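Side-chain contacts in lipase, class 3 (PDB 6L7N), which probably hydrolyses the ester bonds of triacylglycerols and related lipids, acting as a fungal lipase of the alpha/beta-hydrolase fold: residues A[207-211]-A[212-216]; A[28-31]-A[32-36]; A[119-122]-A[123-127]. All coordinates share one frame; numbering follows the deposited sequence.

In the fold
The three contacts lie well apart on one alpha/beta-hydrolase chain, built on a mixed sheet with helices packed against it. Contact 2 comes first in the sequence, in the loop beside edge strand 52-57. Contact 3 follows on helix 112-135, its centre about 19 Å from that of contact 2 and their nearest atoms about 11 Å apart. Contact 1, in the loop after strand 193-198, sits across the centre of the chain from contact 2, with about 37 Å between their centres; contact 3 is about 27 Å from it, centre to centre. None contains a residue of the probable triad S147, D201 and H261, although contact 1 follows D201 closely in the sequence.

Contact 1. Residues A[207-211]-A[212-216]; sequences PLLAM and GYVHI
P207 lies over one face of the Y213 ring, and this is the tight part of the contact. Its CG stands 3.7 Å from the ring centroid and only 5° off the normal, a CH-pi contact, while P207 CB reaches Y213 CD1 at 3.4 Å. With Y213 CG beside its backbone N and anti to the carbonyl carbon (chi1 -71°), the ring comes to lie against the proline. M211 CB comes in at the ring's edge, in its plane, 4.0 Å from Y213 CD1. Y99 stacks on the same tyrosine, and F97 touches P207, so the pair is largely buried.

The other side is looser and wetter. L209 CD2 rests 3.3 Å from Y213 O but meets V214 CG2 only at 4.1 Å, and a water bridges two carbonyls of the same turn, donating to L209 O and Y213 O. The turn itself is closed by G212 N, which donates to L209 O over 2.9 Å. G212 has a positive phi of 91°, at which a side chain would be jammed against the preceding carbonyl.

A serine in place of Y213 would probably leave P207 without the aromatic face it covers and Y99 without its stacking partner.

The whole is a short 3-10 turn, following a cis-proline and with a glycine at its end, that leads into the short antiparallel pair of strands 213-214 and 179-180, where V214 pairs with A179 through the backbone.

Contact 2. Residues A[28-31]-A[32-36]; sequences YTAQ and VGAKI
This is a local contact round a type II beta turn from Q31 to A34, on the surface of the protein in the loop that joins helix 25-28 to helix 44-49. One backbone bond closes the turn: A34 N donates to Q31 O over 2.9 Å, at a fairly straight 165°. V32 and G33 occupy its two central corners. G33 takes a positive phi of 94°, as the third position of a type II turn calls for; a CB there would press on the carbonyl oxygen of V32, which explains the glycine.

Side chains add little to the grip. The methyl groups of A30 and A34 face each other just before and at the end of the turn, CB to CB at 4.0 Å, an ordinary apolar touch. A34 CB also lies 3.3 Å from Q31 O, so the methyl sits against the same carbonyl that its own backbone N-H binds. The exposed Q31 chain bends at its second torsion (chi2 -59°), and its amide oxygen turns toward the start of the turn, where OE1 comes within 3.9 Å of V32 N. A water spans the remaining gap: it donates to Q31 OE1 at a short 2.5 Å and accepts a weak bond from V32 N at 3.4 Å.

The second half of the turn already runs along edge strand 52-57, G33 and A34 bonding through the backbone to V53, and farther on I36 to A51. A30 touches D56 of that strand, while the buried I36 packs between helix 6-22, at Y18 and A21, and strand 66-72, at F68 and A70.

Contact 3. Residues A[119-122]-A[123-127]; sequences VLVR and DDIIK
R122 and I126 lie side by side, one turn apart on helix 112-135, a helix that packs on the central sheet of the alpha/beta-hydrolase fold. The backbone shows the usual i to i+4 pattern: I126 N donates to R122 O at 2.8 Å and I125 N to V121 O at 3.1 Å. On the sheet-facing side V121 CG2 meets I125 CD1 at 3.6 Å, and I125 goes on to touch L80 and F82 of strand 77-83.

Along R122, CB stays close to the backbone, near D123 N. CG, swung anti to the backbone N (chi1 163°), packs 3.5 Å from I126 CD1, and CD lies 4.1 Å from the same methyl. The chain then bends at chi3 (72°), which carries the guanidinium back over V119, whose CG1 sits 3.5 Å from its plane and toward the rim. NH1 makes a salt bridge with D159 of helix 148-161, tying the two helices together. The charged ends of R122 and D123 stay beyond salt-bridge distance and are joined through a water: it lies in the guanidinium plane, accepts from R122 NE at 2.9 Å, and donates to both V119 O and D123 OD1, the latter at 2.7 Å.

Contact 1. Residues A[207-211]-A[212-216]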
# COMPACT_ATOMS: atom_id res chain seq x y z
N PRO A 207 -12.75 2.53 -6.50
CA PRO A 207 -14.10 2.80 -7.04
C PRO A 207 -14.56 4.23 -6.77
O PRO A 207 -13.94 4.91 -5.98
CB PRO A 207 -14.98 1.79 -6.30
CG PRO A 207 -14.07 0.71 -5.87
CD PRO A 207 -12.72 1.33 -5.64
N LEU A 208 -15.61 4.69 -7.43
CA LEU A 208 -16.00 6.10 -7.37
C LEU A 208 -16.68 6.44 -6.06
O LEU A 208 -17.33 5.59 -5.43
CB LEU A 208 -16.95 6.45 -8.52
CG LEU A 208 -16.39 6.10 -9.89
CD1 LEU A 208 -17.48 6.21 -10.94
CD2 LEU A 208 -15.21 7.01 -10.23
N LEU A 209 -16.55 7.70 -5.65
CA LEU A 209 -17.36 8.20 -4.55
C LEU A 209 -18.83 7.89 -4.77
O LEU A 209 -19.53 7.45 -3.86
CB LEU A 209 -17.18 9.72 -4.38
CG LEU A 209 -15.91 10.16 -3.67
CD1 LEU A 209 -15.83 11.68 -3.66
CD2 LEU A 209 -15.90 9.60 -2.27
N ALA A 210 -19.30 8.08 -6.01
CA ALA A 210 -20.69 7.81 -6.38
C ALA A 210 -21.08 6.36 -6.18
O ALA A 210 -22.28 6.05 -6.21
CB ALA A 210 -20.92 8.20 -7.84
N MET A 211 -20.12 5.46 -6.03
CA MET A 211 -20.43 4.06 -5.78
C MET A 211 -20.38 3.70 -4.31
O MET A 211 -20.40 2.52 -3.97
CB MET A 211 -19.46 3.17 -6.57
CG MET A 211 -19.79 3.10 -8.05
SD MET A 211 -18.81 1.84 -8.87
CE MET A 211 -17.33 2.77 -9.15
N GLY A 212 -20.33 4.69 -3.41
CA GLY A 212 -20.38 4.41 -1.99
C GLY A 212 -19.04 4.21 -1.31
O GLY A 212 -19.01 4.01 -0.08
N TYR A 213 -17.94 4.29 -2.04
CA TYR A 213 -16.61 4.05 -1.48
C TYR A 213 -16.00 5.36 -1.00
O TYR A 213 -16.25 6.43 -1.56
CB TYR A 213 -15.72 3.39 -2.53
CG TYR A 213 -16.11 1.95 -2.80
CD1 TYR A 213 -17.12 1.64 -3.71
CD2 TYR A 213 -15.48 0.90 -2.13
CE1 TYR A 213 -17.48 0.34 -3.95
CE2 TYR A 213 -15.84 -0.40 -2.36
CZ TYR A 213 -16.85 -0.68 -3.27
OH TYR A 213 -17.22 -1.99 -3.50
N VAL A 214 -15.18 5.28 0.05
CA VAL A 214 -14.51 6.46 0.58
C VAL A 214 -13.09 6.06 0.96
O VAL A 214 -12.84 4.93 1.38
CB VAL A 214 -15.27 7.05 1.78
CG1 VAL A 214 -14.47 8.12 2.50
CG2 VAL A 214 -16.55 7.69 1.27
N HIS A 215 -12.16 7.00 0.77
CA HIS A 215 -10.75 6.80 1.11
C HIS A 215 -10.48 7.04 2.59
O HIS A 215 -11.16 7.83 3.26
CB HIS A 215 -9.86 7.77 0.35
CG HIS A 215 -9.32 7.24 -0.93
ND1 HIS A 215 -8.60 6.07 -1.00
CD2 HIS A 215 -9.38 7.73 -2.19
CE1 HIS A 215 -8.24 5.85 -2.26
NE2 HIS A 215 -8.69 6.85 -3.00
N ILE A 216 -9.42 6.39 3.07
CA ILE A 216 -8.80 6.77 4.33
C ILE A 216 -8.25 8.18 4.20
O ILE A 216 -7.68 8.56 3.17
CB ILE A 216 -7.67 5.80 4.71
CG1 ILE A 216 -8.12 4.34 4.59
CG2 ILE A 216 -7.13 6.07 6.12
CD1 ILE A 216 -9.52 4.09 5.03
O HOH W 1 -18.66 7.77 -1.30

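Contact 2. Residues A[28-31]-A[32-36]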
# COMPACT_ATOMS: atom_id res chain seq x y z
N TYR A 28 9.95 -12.06 -3.59
CA TYR A 28 8.85 -12.78 -2.95
C TYR A 28 8.92 -14.29 -3.15
O TYR A 28 8.07 -15.01 -2.62
CB TYR A 28 7.49 -12.22 -3.42
CG TYR A 28 7.13 -12.30 -4.89
CD1 TYR A 28 6.78 -13.51 -5.47
CD2 TYR A 28 7.06 -11.15 -5.67
CE1 TYR A 28 6.40 -13.57 -6.82
CE2 TYR A 28 6.69 -11.20 -7.01
CZ TYR A 28 6.37 -12.42 -7.58
OH TYR A 28 5.99 -12.48 -8.91
N THR A 29 9.94 -14.79 -3.84
CA THR A 29 10.26 -16.21 -3.81
C THR A 29 11.60 -16.47 -3.14
O THR A 29 12.14 -17.57 -3.28
CB THR A 29 10.28 -16.81 -5.22
OG1 THR A 29 11.43 -16.31 -5.92
CG2 THR A 29 9.00 -16.46 -5.98
N ALA A 30 12.15 -15.48 -2.46
CA ALA A 30 13.46 -15.63 -1.85
C ALA A 30 13.41 -16.65 -0.71
O ALA A 30 12.36 -16.92 -0.11
CB ALA A 30 13.97 -14.28 -1.33
N GLN A 31 14.57 -17.23 -0.44
CA GLN A 31 14.71 -18.13 0.69
C GLN A 31 14.84 -17.34 1.99
O GLN A 31 15.35 -16.22 2.00
CB GLN A 31 15.93 -19.05 0.51
CG GLN A 31 15.65 -20.19 -0.45
CD GLN A 31 14.50 -21.06 0.02
OE1 GLN A 31 14.40 -21.40 1.20
NE2 GLN A 31 13.61 -21.42 -0.90
N VAL A 32 14.33 -17.94 3.08
CA VAL A 32 14.41 -17.32 4.39
C VAL A 32 15.83 -16.84 4.64
O VAL A 32 16.80 -17.59 4.48
CB VAL A 32 13.95 -18.31 5.48
CG1 VAL A 32 14.48 -17.88 6.84
CG2 VAL A 32 12.45 -18.39 5.52
N GLY A 33 15.96 -15.57 5.01
CA GLY A 33 17.25 -14.99 5.34
C GLY A 33 17.94 -14.28 4.19
O GLY A 33 18.89 -13.54 4.44
N ALA A 34 17.48 -14.47 2.96
CA ALA A 34 18.06 -13.75 1.84
C ALA A 34 17.82 -12.25 1.97
O ALA A 34 16.84 -11.81 2.58
CB ALA A 34 17.48 -14.25 0.52
N LYS A 35 18.73 -11.46 1.39
CA LYS A 35 18.60 -10.01 1.41
C LYS A 35 17.63 -9.54 0.34
O LYS A 35 17.64 -10.05 -0.79
CB LYS A 35 19.97 -9.37 1.18
CG LYS A 35 21.05 -9.89 2.13
CD LYS A 35 22.44 -9.83 1.50
CE LYS A 35 23.50 -10.28 2.50
NZ LYS A 35 24.86 -9.75 2.19
N ILE A 36 16.78 -8.56 0.69
CA ILE A 36 15.97 -7.89 -0.32
C ILE A 36 16.87 -7.17 -1.31
O ILE A 36 17.82 -6.47 -0.92
CB ILE A 36 15.00 -6.89 0.33
CG1 ILE A 36 13.84 -7.58 1.06
CG2 ILE A 36 14.48 -5.90 -0.70
CD1 ILE A 36 13.07 -6.63 1.96
O HOH W 2 12.36 -20.59 2.41

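Contact 3. Residues A[119-122]-A[123-127]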
# COMPACT_ATOMS: atom_id res chain seq x y z
N VAL A 119 -7.96 -12.19 2.90
CA VAL A 119 -8.39 -13.36 3.68
C VAL A 119 -7.67 -14.61 3.19
O VAL A 119 -7.42 -15.52 3.98
CB VAL A 119 -9.91 -13.56 3.65
CG1 VAL A 119 -10.62 -12.52 4.50
CG2 VAL A 119 -10.43 -13.56 2.26
N LEU A 120 -7.30 -14.65 1.90
CA LEU A 120 -6.61 -15.82 1.36
C LEU A 120 -5.26 -16.07 2.03
O LEU A 120 -4.85 -17.23 2.19
CB LEU A 120 -6.43 -15.66 -0.15
CG LEU A 120 -6.08 -16.93 -0.92
CD1 LEU A 120 -7.29 -17.84 -0.99
CD2 LEU A 120 -5.57 -16.59 -2.31
N VAL A 121 -4.55 -15.01 2.41
CA VAL A 121 -3.20 -15.13 2.98
C VAL A 121 -3.17 -14.88 4.49
O VAL A 121 -2.13 -15.12 5.14
CB VAL A 121 -2.20 -14.20 2.27
CG1 VAL A 121 -1.91 -14.69 0.88
CG2 VAL A 121 -2.73 -12.76 2.23
N ARG A 122 -4.30 -14.44 5.06
CA ARG A 122 -4.34 -13.89 6.41
C ARG A 122 -3.83 -14.87 7.47
O ARG A 122 -3.03 -14.49 8.33
CB ARG A 122 -5.78 -13.45 6.70
CG ARG A 122 -6.11 -13.23 8.15
CD ARG A 122 -7.40 -12.45 8.28
NE ARG A 122 -8.57 -13.25 7.93
CZ ARG A 122 -9.81 -12.90 8.24
NH1 ARG A 122 -10.03 -11.78 8.89
NH2 ARG A 122 -10.83 -13.68 7.89
N ASP A 123 -4.34 -16.10 7.48
CA ASP A 123 -4.06 -17.00 8.60
C ASP A 123 -2.56 -17.22 8.77
O ASP A 123 -2.00 -17.06 9.87
CB ASP A 123 -4.78 -18.33 8.37
CG ASP A 123 -6.29 -18.18 8.39
OD1 ASP A 123 -6.77 -17.04 8.40
OD2 ASP A 123 -6.99 -19.22 8.35
N ASP A 124 -1.89 -17.58 7.68
CA ASP A 124 -0.45 -17.80 7.75
C ASP A 124 0.30 -16.52 8.05
O ASP A 124 1.29 -16.53 8.79
CB ASP A 124 0.07 -18.41 6.45
CG ASP A 124 -0.07 -19.92 6.40
OD1 ASP A 124 -0.56 -20.51 7.39
OD2 ASP A 124 0.30 -20.52 5.37
N ILE A 125 -0.15 -15.38 7.51
CA ILE A 125 0.58 -14.15 7.78
C ILE A 125 0.47 -13.78 9.25
O ILE A 125 1.44 -13.31 9.86
CB ILE A 125 0.12 -13.01 6.85
CG1 ILE A 125 0.73 -13.20 5.47
CG2 ILE A 125 0.53 -11.65 7.41
CD1 ILE A 125 0.15 -12.28 4.38
N ILE A 126 -0.68 -14.03 9.87
CA ILE A 126 -0.84 -13.75 11.30
C ILE A 126 0.11 -14.61 12.12
O ILE A 126 0.80 -14.12 13.03
CB ILE A 126 -2.31 -13.94 11.72
CG1 ILE A 126 -3.18 -12.85 11.08
CG2 ILE A 126 -2.46 -13.88 13.23
CD1 ILE A 126 -4.67 -12.99 11.35
N LYS A 127 0.18 -15.91 11.81
CA LYS A 127 1.08 -16.78 12.58
C LYS A 127 2.55 -16.37 12.37
O LYS A 127 3.34 -16.30 13.34
CB LYS A 127 0.85 -18.24 12.18
CG LYS A 127 -0.56 -18.76 12.49
CD LYS A 127 -0.70 -20.21 12.03
CE LYS A 127 -2.14 -20.69 12.10
NZ LYS A 127 -2.34 -21.89 11.25
O HOH W 3 -5.72 -17.36 5.15
O HOH W 4 -8.63 -15.91 6.72
O HOH W 5 -3.15 -18.37 4.90